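Local coordinates for protein Steely1 (Dictyostelium discoideum, PDB 2H84) that probably works as a polyketide synthase, making only acylpyrones in vitro, and is represented here by its C-terminal type III polyketide synthase domain, at residues A[81-85]-A[248-253]; A[19-23]-A[339-345]; A[13-19]-A[213-219]. All coordinates share one frame; numbering follows the deposited sequence.

Interaction 1. Residues A[81-85]-A[248-253]; sequences LETIT and LEKEGW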
loop_
_atom_site.group_PDB
_atom_site.type_symbol
_atom_site.label_atom_id
_atom_site.label_comp_id
_atom_site.label_asym_id
_atom_site.label_seq_id
_atom_site.Cartn_x
_atom_site.Cartn_y
_atom_site.Cartn_z
ATOM N N LEU A 81 -5.586 -26.346 -11.521
ATOM C CA LEU A 81 -6.886 -26.131 -12.163
ATOM C C LEU A 81 -7.528 -24.813 -11.759
ATOM O O LEU A 81 -8.570 -24.433 -12.300
ATOM C CB LEU A 81 -7.842 -27.275 -11.817
ATOM C CG LEU A 81 -7.447 -28.654 -12.339
ATOM C CD1 LEU A 81 -8.441 -29.684 -11.872
ATOM C CD2 LEU A 81 -7.397 -28.619 -13.845
ATOM N N GLU A 82 -6.907 -24.129 -10.804
ATOM C CA GLU A 82 -7.407 -22.856 -10.312
ATOM C C GLU A 82 -6.677 -21.716 -11.007
ATOM O O GLU A 82 -5.602 -21.915 -11.560
ATOM C CB GLU A 82 -7.195 -22.778 -8.804
ATOM C CG GLU A 82 -8.005 -23.806 -8.048
ATOM C CD GLU A 82 -7.679 -23.830 -6.568
ATOM O OE1 GLU A 82 -8.619 -23.969 -5.751
ATOM O OE2 GLU A 82 -6.478 -23.716 -6.230
ATOM N N THR A 83 -7.268 -20.528 -10.980
ATOM C CA THR A 83 -6.676 -19.363 -11.606
ATOM C C THR A 83 -6.574 -18.245 -10.572
ATOM O O THR A 83 -7.013 -18.402 -9.435
ATOM C CB THR A 83 -7.549 -18.900 -12.786
ATOM O OG1 THR A 83 -8.799 -18.392 -12.295
ATOM C CG2 THR A 83 -7.842 -20.073 -13.709
ATOM N N ILE A 84 -6.005 -17.113 -10.969
ATOM C CA ILE A 84 -5.861 -15.983 -10.061
ATOM C C ILE A 84 -7.237 -15.516 -9.594
ATOM O O ILE A 84 -7.375 -14.948 -8.516
ATOM C CB ILE A 84 -5.127 -14.805 -10.752
ATOM C CG1 ILE A 84 -4.958 -13.628 -9.781
ATOM C CG2 ILE A 84 -5.894 -14.375 -11.988
ATOM C CD1 ILE A 84 -4.012 -13.913 -8.634
ATOM N N THR A 85 -8.256 -15.763 -10.407
ATOM C CA THR A 85 -9.603 -15.350 -10.045
ATOM C C THR A 85 -10.059 -16.163 -8.862
ATOM O O THR A 85 -10.663 -15.626 -7.934
ATOM C CB THR A 85 -10.629 -15.562 -11.194
ATOM O OG1 THR A 85 -10.229 -14.812 -12.350
ATOM C CG2 THR A 85 -12.027 -15.086 -10.762
ATOM N N LEU A 248 2.259 -11.593 -10.383
ATOM C CA LEU A 248 0.830 -11.723 -10.635
ATOM C C LEU A 248 0.644 -12.309 -12.020
ATOM O O LEU A 248 1.032 -11.697 -13.009
ATOM C CB LEU A 248 0.146 -10.357 -10.567
ATOM C CG LEU A 248 -1.328 -10.332 -10.984
ATOM C CD1 LEU A 248 -2.203 -10.968 -9.913
ATOM C CD2 LEU A 248 -1.751 -8.898 -11.212
ATOM N N GLU A 249 0.058 -13.494 -12.090
ATOM C CA GLU A 249 -0.170 -14.154 -13.366
ATOM C C GLU A 249 -1.562 -14.785 -13.399
ATOM O O GLU A 249 -2.159 -15.045 -12.358
ATOM C CB GLU A 249 0.906 -15.222 -13.607
ATOM C CG GLU A 249 2.325 -14.676 -13.558
ATOM C CD GLU A 249 3.372 -15.705 -13.952
ATOM O OE1 GLU A 249 3.153 -16.902 -13.675
ATOM O OE2 GLU A 249 4.417 -15.319 -14.524
ATOM N N LYS A 250 -2.083 -15.028 -14.594
ATOM C CA LYS A 250 -3.411 -15.617 -14.722
ATOM C C LYS A 250 -3.617 -16.878 -13.890
ATOM O O LYS A 250 -4.692 -17.085 -13.318
ATOM C CB LYS A 250 -3.740 -15.896 -16.202
ATOM C CG LYS A 250 -2.717 -16.753 -16.943
ATOM C CD LYS A 250 -3.054 -16.869 -18.424
ATOM C CE LYS A 250 -2.038 -17.735 -19.142
ATOM N NZ LYS A 250 -0.656 -17.268 -18.910
ATOM N N GLU A 251 -2.592 -17.724 -13.829
ATOM C CA GLU A 251 -2.671 -18.983 -13.085
ATOM C C GLU A 251 -2.696 -18.775 -11.567
ATOM O O GLU A 251 -3.142 -19.648 -10.815
ATOM C CB GLU A 251 -1.500 -19.898 -13.468
ATOM C CG GLU A 251 -1.369 -20.178 -14.962
ATOM C CD GLU A 251 -0.713 -19.057 -15.720
ATOM O OE1 GLU A 251 -0.525 -19.224 -16.942
ATOM O OE2 GLU A 251 -0.382 -18.025 -15.093
ATOM N N GLY A 252 -2.254 -17.594 -11.134
ATOM C CA GLY A 252 -2.182 -17.254 -9.716
ATOM C C GLY A 252 -0.849 -16.567 -9.454
ATOM O O GLY A 252 -0.166 -16.205 -10.394
ATOM N N TRP A 253 -0.454 -16.388 -8.204
ATOM C CA TRP A 253 0.813 -15.721 -7.937
ATOM C C TRP A 253 2.005 -16.651 -8.146
ATOM O O TRP A 253 2.038 -17.756 -7.594
ATOM C CB TRP A 253 0.869 -15.198 -6.513
ATOM C CG TRP A 253 -0.205 -14.245 -6.157
ATOM C CD1 TRP A 253 -1.457 -14.545 -5.723
ATOM C CD2 TRP A 253 -0.143 -12.824 -6.261
ATOM N NE1 TRP A 253 -2.191 -13.397 -5.557
ATOM C CE2 TRP A 253 -1.408 -12.323 -5.881
ATOM C CE3 TRP A 253 0.857 -11.924 -6.642
ATOM C CZ2 TRP A 253 -1.704 -10.960 -5.873
ATOM C CZ3 TRP A 253 0.564 -10.565 -6.635
ATOM C CH2 TRP A 253 -0.711 -10.096 -6.253
#
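I84 sets its backbone N-H on the carbonyl of K250, joining the first turn of helix 84-110 to the tip of a beta hairpin with a two-residue loop. The hairpin is formed by strands 244-249 and 252-257, linked by a type I turn from E249 to G252. The bond from I84 N to K250 O is 2.7 Å long and nearly straight at 164°, with the donor tilted off the carbonyl plane. It gives an acceptor to an amide at the helix start, where no earlier helical carbonyl is available. T83, just before it, is the N-cap: its OG1 accepts from T85 N at 3.3 Å.

The side chain of I84 lies against the hairpin. Its CB sits 3.4 Å from E249 O. From there the chain forks. CG2 lies alongside K250 O, while CG1, anti to the backbone N (chi1 -179°), comes within 3.8 Å of L248 CD1. The tip, CD1, settles beside L248 CD1, 3.7 Å away, and the two methyls share one face of the W253 indole, I84 CD1 over the five-membered ring. That is a CH-pi contact, with I84 CD1 4.0 Å from the centroid of this W253 ring. The indole itself is stacked on W246 and set edge-to-face with H190.

The corner sits at the homodimer interface. T85 OG1 is hydrogen-bonded to K250 N of the second subunit, and L248 of that subunit packs on both I84 and L248. K250 NZ reaches E251 OE1 of the same turn in a salt bridge. The indole atom closest to I84 CD1 is W253 NE1, 3.6 Å away.

Interaction 2. Residues A[19-23]-A[339-345]; sequences IGISV and FVMDHAR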
loop_
_atom_site.group_PDB
_atom_site.type_symbol
_atom_site.label_atom_id
_atom_site.label_comp_id
_atom_site.label_asym_id
_atom_site.label_seq_id
_atom_site.Cartn_x
_atom_site.Cartn_y
_atom_site.Cartn_z
ATOM N N ILE A 19 -2.009 -5.562 21.508
ATOM C CA ILE A 19 -1.814 -6.480 20.390
ATOM C C ILE A 19 -2.854 -7.591 20.399
ATOM O O ILE A 19 -3.314 -8.029 21.452
ATOM C CB ILE A 19 -0.452 -7.163 20.447
ATOM C CG1 ILE A 19 0.648 -6.133 20.697
ATOM C CG2 ILE A 19 -0.208 -7.912 19.149
ATOM C CD1 ILE A 19 1.977 -6.764 21.062
ATOM N N GLY A 20 -3.218 -8.059 19.217
ATOM C CA GLY A 20 -4.188 -9.127 19.133
ATOM C C GLY A 20 -3.917 -9.926 17.884
ATOM O O GLY A 20 -3.524 -9.369 16.856
ATOM N N ILE A 21 -4.111 -11.233 17.966
ATOM C CA ILE A 21 -3.892 -12.082 16.812
ATOM C C ILE A 21 -5.173 -12.808 16.450
ATOM O O ILE A 21 -6.156 -12.765 17.181
ATOM C CB ILE A 21 -2.805 -13.131 17.075
ATOM C CG1 ILE A 21 -3.185 -13.982 18.283
ATOM C CG2 ILE A 21 -1.478 -12.451 17.326
ATOM C CD1 ILE A 21 -2.407 -15.270 18.380
ATOM N N SER A 22 -5.147 -13.486 15.314
ATOM C CA SER A 22 -6.298 -14.238 14.838
ATOM C C SER A 22 -5.837 -15.181 13.738
ATOM O O SER A 22 -5.123 -14.773 12.832
ATOM C CB SER A 22 -7.358 -13.279 14.299
ATOM O OG SER A 22 -8.421 -13.995 13.706
ATOM N N VAL A 23 -6.231 -16.445 13.820
ATOM C CA VAL A 23 -5.818 -17.402 12.804
ATOM C C VAL A 23 -6.979 -18.258 12.338
ATOM O O VAL A 23 -7.951 -18.453 13.064
ATOM C CB VAL A 23 -4.686 -18.335 13.325
ATOM C CG1 VAL A 23 -3.432 -17.538 13.549
ATOM C CG2 VAL A 23 -5.115 -19.027 14.612
ATOM N N PHE A 339 2.975 -11.417 15.654
ATOM C CA PHE A 339 2.621 -12.608 16.430
ATOM C C PHE A 339 3.668 -12.860 17.514
ATOM O O PHE A 339 3.329 -13.147 18.671
ATOM C CB PHE A 339 2.536 -13.840 15.531
ATOM C CG PHE A 339 1.144 -14.199 15.105
ATOM C CD1 PHE A 339 0.432 -13.382 14.227
ATOM C CD2 PHE A 339 0.549 -15.377 15.562
ATOM C CE1 PHE A 339 -0.855 -13.737 13.799
ATOM C CE2 PHE A 339 -0.739 -15.742 15.141
ATOM C CZ PHE A 339 -1.443 -14.919 14.259
ATOM N N VAL A 340 4.940 -12.755 17.128
ATOM C CA VAL A 340 6.043 -12.952 18.060
ATOM C C VAL A 340 6.002 -11.894 19.164
ATOM O O VAL A 340 6.123 -12.224 20.341
ATOM C CB VAL A 340 7.408 -12.882 17.350
ATOM C CG1 VAL A 340 8.525 -12.921 18.376
ATOM C CG2 VAL A 340 7.551 -14.041 16.380
ATOM N N MET A 341 5.835 -10.628 18.791
ATOM C CA MET A 341 5.760 -9.562 19.786
ATOM C C MET A 341 4.657 -9.849 20.808
ATOM O O MET A 341 4.850 -9.642 22.004
ATOM C CB MET A 341 5.507 -8.210 19.113
ATOM C CG MET A 341 6.709 -7.680 18.362
ATOM S SD MET A 341 6.355 -6.186 17.449
ATOM C CE MET A 341 6.743 -4.971 18.586
ATOM N N ASP A 342 3.507 -10.328 20.337
ATOM C CA ASP A 342 2.392 -10.652 21.219
ATOM C C ASP A 342 2.803 -11.691 22.259
ATOM O O ASP A 342 2.791 -11.423 23.459
ATOM C CB ASP A 342 1.203 -11.176 20.395
ATOM C CG ASP A 342 0.229 -12.034 21.216
ATOM O OD1 ASP A 342 -0.394 -11.518 22.175
ATOM O OD2 ASP A 342 0.093 -13.234 20.891
ATOM N N HIS A 343 3.177 -12.871 21.790
ATOM C CA HIS A 343 3.577 -13.948 22.677
ATOM C C HIS A 343 4.776 -13.602 23.558
ATOM O O HIS A 343 4.937 -14.184 24.622
ATOM C CB HIS A 343 3.839 -15.202 21.836
ATOM C CG HIS A 343 4.587 -16.286 22.549
ATOM N ND1 HIS A 343 5.964 -16.328 22.601
ATOM C CD2 HIS A 343 4.149 -17.385 23.209
ATOM C CE1 HIS A 343 6.344 -17.410 23.262
ATOM N NE2 HIS A 343 5.263 -18.066 23.641
ATOM N N ALA A 344 5.594 -12.639 23.134
ATOM C CA ALA A 344 6.776 -12.245 23.894
ATOM C C ALA A 344 6.444 -11.413 25.134
ATOM O O ALA A 344 7.089 -11.564 26.180
ATOM C CB ALA A 344 7.737 -11.484 22.991
ATOM N N ARG A 345 5.446 -10.540 25.022
ATOM C CA ARG A 345 5.056 -9.705 26.153
ATOM C C ARG A 345 4.302 -10.532 27.190
ATOM O O ARG A 345 3.986 -10.049 28.280
ATOM C CB ARG A 345 4.211 -8.503 25.696
ATOM C CG ARG A 345 2.983 -8.814 24.845
ATOM C CD ARG A 345 1.831 -9.434 25.631
ATOM N NE ARG A 345 0.718 -9.756 24.745
ATOM C CZ ARG A 345 -0.284 -8.932 24.452
ATOM N NH1 ARG A 345 -0.339 -7.716 24.989
ATOM N NH2 ARG A 345 -1.222 -9.316 23.594
#
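I21 puts CG1 between its backbone N and carbonyl carbon (chi1 58°), which leaves CG2 beside the N and squarely over the F339 ring; D342, its CG swung anti to the N (chi1 157°), carries its carboxylate to the same strand. Here, in the thiolase fold, helix 335-345 lies across strand 15-22 of the main sheet. I21 CG2 stands 3.6 Å from the centroid of F339, a CH-pi contact almost on the ring normal, while V23 CG1 reaches F339 CZ at the edge, 3.4 Å away. Y329 meets the same ring edge-to-face. Putting an alanine at F339 would probably leave I21 CG2 and V23 CG1 without their aromatic partner and open a gap between the strand and the helix. Further along, I19 CG2 rests on D342 CB at 3.8 Å. The charges here are paired: the guanidinium of R345 is shared between D342 on its own helix, NH2 to OD1 at 2.7 Å, and D109, which takes NH1. Those two partners probably hold the group beside the strand, where R345 NH2 also donates to I19 O at 3.3 Å, from above the carbonyl plane, with a bent N-H...O angle of 139°.

Interaction 3. Residues A[13-19]-A[213-219]; sequences NSFVLGI and YIIGCNP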
loop_
_atom_site.group_PDB
_atom_site.type_symbol
_atom_site.label_atom_id
_atom_site.label_comp_id
_atom_site.label_asym_id
_atom_site.label_seq_id
_atom_site.Cartn_x
_atom_site.Cartn_y
_atom_site.Cartn_z
ATOM N N ASN A 13 8.417 9.502 22.428
ATOM C CA ASN A 13 8.210 8.573 21.326
ATOM C C ASN A 13 7.100 7.546 21.508
ATOM O O ASN A 13 6.587 7.333 22.603
ATOM C CB ASN A 13 9.544 7.895 20.873
ATOM C CG ASN A 13 10.339 7.334 22.000
ATOM O OD1 ASN A 13 11.493 6.926 21.882
ATOM N ND2 ASN A 13 9.717 7.301 23.112
ATOM N N SER A 14 6.724 6.954 20.381
ATOM C CA SER A 14 5.657 5.965 20.257
ATOM C C SER A 14 5.709 4.719 21.150
ATOM O O SER A 14 6.777 4.266 21.548
ATOM C CB SER A 14 5.584 5.546 18.792
ATOM O OG SER A 14 4.729 4.441 18.614
ATOM N N PHE A 15 4.537 4.165 21.453
ATOM C CA PHE A 15 4.416 2.967 22.290
ATOM C C PHE A 15 3.384 2.012 21.715
ATOM O O PHE A 15 2.353 2.446 21.211
ATOM C CB PHE A 15 3.942 3.314 23.703
ATOM C CG PHE A 15 4.996 3.896 24.579
ATOM C CD1 PHE A 15 5.380 5.231 24.447
ATOM C CD2 PHE A 15 5.613 3.108 25.543
ATOM C CE1 PHE A 15 6.364 5.773 25.267
ATOM C CE2 PHE A 15 6.594 3.636 26.365
ATOM C CZ PHE A 15 6.972 4.973 26.226
ATOM N N VAL A 16 3.643 0.714 21.800
ATOM C CA VAL A 16 2.688 -0.274 21.314
ATOM C C VAL A 16 1.756 -0.441 22.510
ATOM O O VAL A 16 2.180 -0.962 23.544
ATOM C CB VAL A 16 3.380 -1.613 21.043
ATOM C CG1 VAL A 16 2.470 -2.573 20.610
ATOM C CG2 VAL A 16 4.282 -1.511 19.976
ATOM N N LEU A 17 0.504 -0.014 22.376
ATOM C CA LEU A 17 -0.458 -0.075 23.477
ATOM C C LEU A 17 -1.373 -1.306 23.552
ATOM O O LEU A 17 -2.163 -1.445 24.493
ATOM C CB LEU A 17 -1.305 1.198 23.456
ATOM C CG LEU A 17 -0.504 2.502 23.429
ATOM C CD1 LEU A 17 -1.439 3.673 23.232
ATOM C CD2 LEU A 17 0.277 2.650 24.714
ATOM N N GLY A 18 -1.267 -2.194 22.572
ATOM C CA GLY A 18 -2.089 -3.390 22.587
ATOM C C GLY A 18 -1.857 -4.249 21.362
ATOM O O GLY A 18 -1.541 -3.729 20.296
ATOM N N ILE A 19 -2.009 -5.562 21.508
ATOM C CA ILE A 19 -1.814 -6.480 20.390
ATOM C C ILE A 19 -2.854 -7.591 20.399
ATOM O O ILE A 19 -3.314 -8.029 21.452
ATOM C CB ILE A 19 -0.452 -7.163 20.447
ATOM C CG1 ILE A 19 0.648 -6.133 20.697
ATOM C CG2 ILE A 19 -0.208 -7.912 19.149
ATOM C CD1 ILE A 19 1.977 -6.764 21.062
ATOM N N TYR A 213 -2.408 -4.245 16.149
ATOM C CA TYR A 213 -1.894 -3.580 17.336
ATOM C C TYR A 213 -2.261 -2.088 17.358
ATOM O O TYR A 213 -2.489 -1.484 16.316
ATOM C CB TYR A 213 -0.371 -3.784 17.428
ATOM C CG TYR A 213 0.412 -3.210 16.273
ATOM C CD1 TYR A 213 0.857 -1.887 16.297
ATOM C CD2 TYR A 213 0.684 -3.977 15.139
ATOM C CE1 TYR A 213 1.553 -1.337 15.219
ATOM C CE2 TYR A 213 1.378 -3.435 14.057
ATOM C CZ TYR A 213 1.809 -2.114 14.104
ATOM O OH TYR A 213 2.485 -1.571 13.036
ATOM N N ILE A 214 -2.370 -1.521 18.556
ATOM C CA ILE A 214 -2.672 -0.104 18.713
ATOM C C ILE A 214 -1.353 0.580 19.074
ATOM O O ILE A 214 -0.561 0.046 19.850
ATOM C CB ILE A 214 -3.655 0.137 19.856
ATOM C CG1 ILE A 214 -4.882 -0.765 19.697
ATOM C CG2 ILE A 214 -4.040 1.601 19.889
ATOM C CD1 ILE A 214 -5.731 -0.465 18.484
ATOM N N ILE A 215 -1.113 1.762 18.528
ATOM C CA ILE A 215 0.136 2.467 18.803
ATOM C C ILE A 215 -0.083 3.974 18.934
ATOM O O ILE A 215 -0.909 4.545 18.231
ATOM C CB ILE A 215 1.147 2.188 17.678
ATOM C CG1 ILE A 215 2.440 2.947 17.923
ATOM C CG2 ILE A 215 0.555 2.588 16.338
ATOM C CD1 ILE A 215 3.473 2.679 16.870
ATOM N N GLY A 216 0.652 4.615 19.840
ATOM C CA GLY A 216 0.500 6.048 20.027
ATOM C C GLY A 216 1.564 6.656 20.922
ATOM O O GLY A 216 2.383 5.941 21.493
ATOM N N CYS A 217 1.560 7.981 21.043
ATOM C CA CYS A 217 2.538 8.664 21.881
ATOM C C CYS A 217 1.917 9.162 23.167
ATOM O O CYS A 217 0.706 9.368 23.244
ATOM C CB CYS A 217 3.151 9.848 21.142
ATOM S SG CYS A 217 4.239 9.385 19.791
ATOM N N ASN A 218 2.751 9.370 24.179
ATOM C CA ASN A 218 2.253 9.852 25.457
ATOM C C ASN A 218 1.144 8.946 25.945
ATOM O O ASN A 218 -0.038 9.236 25.757
ATOM C CB ASN A 218 1.715 11.284 25.324
ATOM C CG ASN A 218 2.744 12.241 24.752
ATOM O OD1 ASN A 218 3.825 12.423 25.315
ATOM N ND2 ASN A 218 2.412 12.859 23.625
ATOM N N PRO A 219 1.512 7.815 26.557
ATOM C CA PRO A 219 0.500 6.889 27.063
ATOM C C PRO A 219 -0.493 7.636 27.945
ATOM O O PRO A 219 -0.151 8.642 28.568
ATOM C CB PRO A 219 1.333 5.867 27.830
ATOM C CG PRO A 219 2.552 5.775 26.986
ATOM C CD PRO A 219 2.859 7.232 26.675
#
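The carbonyl oxygen of I214 takes the shortest bond here, from L17 N at 2.7 Å, and V16 CA adds a CA-H...O contact to the same atom. I214 N in turn donates to G18 O at 2.9 Å. L17 and G18 therefore both face I214, a classic beta bulge, and the near-zero psi of L17 (-3°) breaks the extended conformation and accommodates the extra residue. At the bulge, L17 CB meets I214 CB. Toward the start of strand 15-22, F15 and G216 form a hydrogen-bonded pair, with F15 N reaching G216 O at 2.8 Å and G216 N returning to F15 O at 3.1 Å.

The side chains split between the two faces of the sheet. V16, I19, Y213 and I215 share one face, where I19 CG1 touches Y213 CB at 4.2 Å; helix 159-171 covers Y213 and I215 and gives the phenol of Y213 a hydrogen bond from or to S163. On the other face P219 closes over F15. The proline CG is 4.0 Å from the F15 ring centroid, 18° off the normal, in a CH-pi contact offset toward CD1. Strand 15-22 runs antiparallel between 209-216 and 227-236, in the middle of the main mixed sheet of the thiolase fold of chalcone and stilbene synthases.

How the interactions relate
Interactions 2 and 3 use the same strand, 15-22, and share I19; their centres are about 15 Å apart. Interaction 3 pairs that strand, edge to edge, with its sheet neighbour 209-216, within the N-terminal family region, whereas interaction 2 lays helix 335-345, from the C-terminal region, against one face of it. Interaction 1 is remote, its centre about 32 and about 39 Å from those of interactions 2 and 3 and across the centre of the chain, at the dimer interface. In sequence the order is 13-23, 81-85, 213-219, 248-253, 339-345. Interactions 1 and 2 thus each join the N-terminal to the C-terminal family region, one at the subunit boundary and one in the interior.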